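Local coordinates for N-acetyl-L-2,4-diaminobutyric acid deacetylase (Ruegeria pomeroyi, PDB 6TWM), which probably removes the acetyl group from N-acetyl-L-2,4-diaminobutyric acid in a zinc-dependent step of bacterial ectoine degradation, at residues F274-D279 / L289-W294; T48-G53 / A80-E85. All blocks are in the same frame, centred on the assembly; numbering follows the deposited sequence.

Interaction 1 of 2, residues F274-D279 / L289-W294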
loop_
_atom_site.group_PDB
_atom_site.type_symbol
_atom_site.label_atom_id
_atom_site.label_comp_id
_atom_site.label_asym_id
_atom_site.label_seq_id
_atom_site.Cartn_x
_atom_site.Cartn_y
_atom_site.Cartn_z
ATOM N N PHE A 274 2.545 19.416 -16.923
ATOM C CA PHE A 274 1.443 18.467 -17.013
ATOM C C PHE A 274 0.109 19.187 -16.854
ATOM O O PHE A 274 -0.109 19.889 -15.861
ATOM C CB PHE A 274 1.592 17.379 -15.950
ATOM C CG PHE A 274 0.583 16.276 -16.071
ATOM C CD1 PHE A 274 0.737 15.282 -17.020
ATOM C CD2 PHE A 274 -0.521 16.234 -15.236
ATOM C CE1 PHE A 274 -0.188 14.265 -17.135
ATOM C CE2 PHE A 274 -1.452 15.218 -15.346
ATOM C CZ PHE A 274 -1.285 14.232 -16.296
ATOM N N GLU A 275 -0.783 19.007 -17.828
ATOM C CA GLU A 275 -2.150 19.517 -17.753
ATOM C C GLU A 275 -3.108 18.338 -17.879
ATOM O O GLU A 275 -3.326 17.820 -18.979
ATOM C CB GLU A 275 -2.435 20.560 -18.831
ATOM C CG GLU A 275 -3.846 21.130 -18.713
ATOM C CD GLU A 275 -4.232 22.048 -19.854
ATOM O OE1 GLU A 275 -3.468 22.141 -20.837
ATOM O OE2 GLU A 275 -5.306 22.680 -19.762
ATOM N N MET A 276 -3.679 17.919 -16.754
ATOM C CA MET A 276 -4.717 16.898 -16.778
ATOM C C MET A 276 -6.013 17.502 -17.301
ATOM O O MET A 276 -6.455 18.553 -16.825
ATOM C CB MET A 276 -4.923 16.319 -15.379
ATOM C CG MET A 276 -5.694 15.009 -15.350
ATOM S SD MET A 276 -4.726 13.623 -15.978
ATOM C CE MET A 276 -6.022 12.457 -16.394
ATOM N N MET A 277 -6.621 16.842 -18.287
ATOM C CA MET A 277 -7.830 17.361 -18.913
ATOM C C MET A 277 -9.114 16.775 -18.340
ATOM O O MET A 277 -10.163 17.419 -18.437
ATOM C CB MET A 277 -7.791 17.112 -20.426
ATOM C CG MET A 277 -6.629 17.795 -21.131
ATOM S SD MET A 277 -6.460 19.538 -20.695
ATOM C CE MET A 277 -7.982 20.210 -21.358
ATOM N N ILE A 278 -9.062 15.580 -17.755
ATOM C CA ILE A 278 -10.219 14.957 -17.122
ATOM C C ILE A 278 -9.815 14.515 -15.722
ATOM O O ILE A 278 -8.761 13.894 -15.545
ATOM C CB ILE A 278 -10.749 13.765 -17.943
ATOM C CG1 ILE A 278 -10.927 14.162 -19.410
ATOM C CG2 ILE A 278 -12.068 13.289 -17.385
ATOM C CD1 ILE A 278 -11.339 13.017 -20.311
ATOM N N ASP A 279 -10.650 14.830 -14.736
ATOM C CA ASP A 279 -10.299 14.595 -13.342
ATOM C C ASP A 279 -10.345 13.108 -12.995
ATOM O O ASP A 279 -10.931 12.288 -13.710
ATOM C CB ASP A 279 -11.239 15.367 -12.416
ATOM C CG ASP A 279 -10.961 16.855 -12.411
ATOM O OD1 ASP A 279 -9.790 17.244 -12.605
ATOM O OD2 ASP A 279 -11.914 17.637 -12.213
ATOM N N LEU A 289 -9.235 12.800 -24.861
ATOM C CA LEU A 289 -8.007 13.458 -24.437
ATOM C C LEU A 289 -7.873 13.358 -22.921
ATOM O O LEU A 289 -8.672 13.935 -22.179
ATOM C CB LEU A 289 -8.012 14.908 -24.908
ATOM C CG LEU A 289 -6.914 15.830 -24.385
ATOM C CD1 LEU A 289 -5.580 15.459 -25.002
ATOM C CD2 LEU A 289 -7.262 17.277 -24.686
ATOM N N LEU A 290 -6.868 12.604 -22.462
ATOM C CA LEU A 290 -6.604 12.467 -21.031
ATOM C C LEU A 290 -5.816 13.655 -20.499
ATOM O O LEU A 290 -6.193 14.261 -19.490
ATOM C CB LEU A 290 -5.825 11.183 -20.754
ATOM C CG LEU A 290 -6.471 9.816 -20.942
ATOM C CD1 LEU A 290 -5.373 8.779 -21.076
ATOM C CD2 LEU A 290 -7.368 9.495 -19.764
ATOM N N ALA A 291 -4.708 13.986 -21.158
ATOM C CA ALA A 291 -3.793 15.000 -20.661
ATOM C C ALA A 291 -3.021 15.588 -21.831
ATOM O O ALA A 291 -2.868 14.959 -22.882
ATOM C CB ALA A 291 -2.831 14.417 -19.619
ATOM N N ARG A 292 -2.549 16.815 -21.633
ATOM C CA ARG A 292 -1.666 17.496 -22.567
ATOM C C ARG A 292 -0.454 18.001 -21.800
ATOM O O ARG A 292 -0.583 18.478 -20.669
ATOM C CB ARG A 292 -2.380 18.655 -23.270
ATOM C CG ARG A 292 -3.493 18.189 -24.183
ATOM C CD ARG A 292 -4.315 19.339 -24.733
ATOM N NE ARG A 292 -4.196 20.564 -23.950
ATOM C CZ ARG A 292 -4.982 21.621 -24.120
ATOM N NH1 ARG A 292 -5.934 21.588 -25.043
ATOM N NH2 ARG A 292 -4.822 22.707 -23.374
ATOM N N VAL A 293 0.722 17.884 -22.408
ATOM C CA VAL A 293 1.976 18.267 -21.774
ATOM C C VAL A 293 2.577 19.415 -22.570
ATOM O O VAL A 293 2.834 19.281 -23.773
ATOM C CB VAL A 293 2.946 17.083 -21.671
ATOM C CG1 VAL A 293 4.283 17.538 -21.151
ATOM C CG2 VAL A 293 2.368 16.012 -20.755
ATOM N N TRP A 294 2.792 20.559 -21.895
ATOM C CA TRP A 294 3.326 21.814 -22.395
ATOM C C TRP A 294 4.846 21.845 -22.258
ATOM O O TRP A 294 5.410 21.215 -21.359
ATOM C CB TRP A 294 2.715 22.990 -21.632
ATOM C CG TRP A 294 1.243 23.163 -21.880
ATOM C CD1 TRP A 294 0.223 22.824 -21.039
ATOM C CD2 TRP A 294 0.628 23.704 -23.058
ATOM N NE1 TRP A 294 -0.988 23.126 -21.616
ATOM C CE2 TRP A 294 -0.766 23.666 -22.856
ATOM C CE3 TRP A 294 1.120 24.219 -24.261
ATOM C CZ2 TRP A 294 -1.672 24.123 -23.812
ATOM C CZ3 TRP A 294 0.220 24.671 -25.207
ATOM C CH2 TRP A 294 -1.160 24.621 -24.978
#
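Glu275 OE1 takes two donors at once, Arg292 NH2 at 2.9 Å in a salt bridge and Trp294 NE1 at 2.8 Å. The two reach the oxygen from opposite faces of the carboxylate plane, the guanidinium on the syn side and the indole on the anti side. Glu275 OE1 lies close to the indole plane, at its edge; the carboxylate plane is 28° from that of the ring but 73° from that of the guanidinium. An extended chain, with CG anti to the backbone N (chi1 -178°), runs the carboxylate out alongside the Arg292 and Trp294 side chains, which point the same way, and Met277 SD lies over one guanidinium face, displaced toward its rim. A glutamine here would probably deprive Arg292 of this carboxylate's charge and weaken the shared acceptor for Trp294 NE1. Glu275 and Arg292 form an antiparallel hydrogen-bonded pair, joined by Glu275 N to Arg292 O and Arg292 N to Glu275 O, both 2.9 Å. Phe274 and Met276 occupy the other face; there Phe274 CE1 meets Ala291 CB at 3.6 Å. Met277 N closes the ladder on Leu290 O. Leu290 and Ala291 both face Tyr306 in a classic beta bulge of a four-stranded antiparallel sheet.

Interaction 2 of 2, residues T48-G53 / A80-E85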
loop_
_atom_site.group_PDB
_atom_site.type_symbol
_atom_site.label_atom_id
_atom_site.label_comp_id
_atom_site.label_asym_id
_atom_site.label_seq_id
_atom_site.Cartn_x
_atom_site.Cartn_y
_atom_site.Cartn_z
ATOM N N THR A 48 3.224 -2.102 17.452
ATOM C CA THR A 48 2.338 -2.395 18.566
ATOM C C THR A 48 1.783 -3.797 18.386
ATOM O O THR A 48 1.305 -4.142 17.300
ATOM C CB THR A 48 1.194 -1.380 18.656
ATOM O OG1 THR A 48 1.716 -0.110 19.060
ATOM C CG2 THR A 48 0.134 -1.834 19.660
ATOM N N VAL A 49 1.865 -4.603 19.439
ATOM C CA VAL A 49 1.229 -5.913 19.486
ATOM C C VAL A 49 0.076 -5.841 20.475
ATOM O O VAL A 49 0.261 -5.423 21.625
ATOM C CB VAL A 49 2.223 -7.019 19.881
ATOM C CG1 VAL A 49 1.519 -8.367 19.914
ATOM C CG2 VAL A 49 3.397 -7.054 18.917
ATOM N N ILE A 50 -1.116 -6.223 20.022
ATOM C CA ILE A 50 -2.287 -6.354 20.879
ATOM C C ILE A 50 -2.800 -7.777 20.731
ATOM O O ILE A 50 -3.187 -8.191 19.631
ATOM C CB ILE A 50 -3.379 -5.329 20.531
ATOM C CG1 ILE A 50 -2.872 -3.906 20.777
ATOM C CG2 ILE A 50 -4.634 -5.588 21.353
ATOM C CD1 ILE A 50 -3.805 -2.825 20.285
ATOM N N LYS A 51 -2.792 -8.528 21.830
ATOM C CA LYS A 51 -3.185 -9.929 21.825
ATOM C C LYS A 51 -4.137 -10.200 22.978
ATOM O O LYS A 51 -3.958 -9.676 24.081
ATOM C CB LYS A 51 -1.963 -10.853 21.932
ATOM C CG LYS A 51 -2.321 -12.318 22.134
ATOM C CD LYS A 51 -1.105 -13.218 22.049
ATOM C CE LYS A 51 -1.494 -14.663 22.276
ATOM N NZ LYS A 51 -0.357 -15.576 22.003
ATOM N N ASN A 52 -5.152 -11.020 22.714
ATOM C CA ASN A 52 -6.101 -11.417 23.750
ATOM C C ASN A 52 -6.643 -12.793 23.398
ATOM O O ASN A 52 -7.438 -12.927 22.461
ATOM C CB ASN A 52 -7.228 -10.401 23.876
ATOM C CG ASN A 52 -8.097 -10.649 25.087
ATOM O OD1 ASN A 52 -7.769 -11.471 25.941
ATOM N ND2 ASN A 52 -9.217 -9.942 25.166
ATOM N N GLY A 53 -6.215 -13.804 24.146
ATOM C CA GLY A 53 -6.715 -15.148 23.957
ATOM C C GLY A 53 -6.359 -15.716 22.596
ATOM O O GLY A 53 -5.374 -15.330 21.957
ATOM N N ALA A 80 -3.233 2.960 19.161
ATOM C CA ALA A 80 -3.367 3.841 20.312
ATOM C C ALA A 80 -4.756 3.834 20.932
ATOM O O ALA A 80 -4.910 4.320 22.057
ATOM C CB ALA A 80 -2.999 5.278 19.922
ATOM N N THR A 81 -5.765 3.297 20.244
ATOM C CA THR A 81 -7.143 3.364 20.722
ATOM C C THR A 81 -7.788 1.993 20.893
ATOM O O THR A 81 -8.985 1.921 21.201
ATOM C CB THR A 81 -8.000 4.218 19.776
ATOM O OG1 THR A 81 -8.090 3.579 18.495
ATOM C CG2 THR A 81 -7.398 5.612 19.604
ATOM N N THR A 82 -7.043 0.908 20.709
ATOM C CA THR A 82 -7.592 -0.440 20.794
ATOM C C THR A 82 -7.167 -1.083 22.107
ATOM O O THR A 82 -5.970 -1.177 22.398
ATOM C CB THR A 82 -7.134 -1.294 19.616
ATOM O OG1 THR A 82 -7.679 -0.765 18.400
ATOM C CG2 THR A 82 -7.589 -2.740 19.790
ATOM N N SER A 83 -8.144 -1.525 22.891
ATOM C CA SER A 83 -7.846 -2.288 24.090
ATOM C C SER A 83 -7.679 -3.763 23.745
ATOM O O SER A 83 -8.189 -4.255 22.734
ATOM C CB SER A 83 -8.951 -2.116 25.131
ATOM O OG SER A 83 -10.115 -2.823 24.745
ATOM N N ALA A 84 -6.943 -4.473 24.603
ATOM C CA ALA A 84 -6.792 -5.912 24.425
ATOM C C ALA A 84 -8.145 -6.610 24.460
ATOM O O ALA A 84 -8.377 -7.572 23.719
ATOM C CB ALA A 84 -5.863 -6.484 25.494
ATOM N N GLU A 85 -9.062 -6.123 25.300
ATOM C CA GLU A 85 -10.364 -6.766 25.430
ATOM C C GLU A 85 -11.178 -6.684 24.145
ATOM O O GLU A 85 -12.069 -7.516 23.935
ATOM C CB GLU A 85 -11.152 -6.142 26.588
ATOM C CG GLU A 85 -10.301 -5.597 27.738
ATOM C CD GLU A 85 -9.357 -6.627 28.342
ATOM O OE1 GLU A 85 -9.680 -7.834 28.314
ATOM O OE2 GLU A 85 -8.293 -6.223 28.857
#
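Ile50 and Asn52 carry the contact between strand 42-52 and the turn that follows helix 70-81, the returning connection of the beta-alpha-beta crossover 57-61, 70-81, 89-94, at the surface of the alpha/beta domain. Strand 42-52 is antiparallel to both 23-32 and 89-94 in the large mixed sheet. Its backbone bonds alternate between these neighbours, Ile50 pairing with Leu91, Lys51 with Gly23 and Asn52 with Gly89.

Ile50 points toward the turn and uses its two branches separately. CD1 reaches Thr82, lying 3.4 Å from Thr82 O and 3.7 Å from Thr82 CB, while CG2 rests 3.8 Å from Ala84 CA. With CG1 anti to the carbonyl carbon (chi1 -64°) and CG2 anti to the backbone N, the residue spans the chain from Thr82 to Ala84. The Thr82 hydroxyl turns back to Leu78 O in the last turn of the helix, and its methyl joins the apolar patch at CD1. Val24 and Val87 add to the apolar surroundings of Ile50.

Lys51 projects from the other side of the strand, its ammonium bound to Asp20 O; across the contact its part is played by the backbone, with Lys51 O 4.0 Å from Ala84 CB.

Asn52, like Ile50, starts toward the chain after the helix. The backbone sets its CB 3.1 Å from Ala84 O; CG anti to the backbone N (chi1 -170°) then carries the amide alongside that carbonyl. The same amide nitrogen lies near Glu85 CA. Asn52 ND2 donates to Ala84 O at 2.9 Å, but the bond is bent to 131° at the hydrogen, and the nitrogen stands above the carbonyl plane.

Overall arrangement
The two contacts are built differently. Interaction 1 joins adjacent strands through a backbone ladder and a shared carboxylate, whereas interaction 2 sets a strand against the exit of a helix with apolar branches and one bent side-chain bond. They lie on opposite sides of the chain's centre, with their own centres 47 Å apart and nearest atoms about 33 Å apart. Interaction 2 closes in sequence before interaction 1 opens. Neither reaches the site where His65, Glu68 and His151 bind zinc and Arg107 and Glu194 help line the 2,4-diaminobutyric acid pocket.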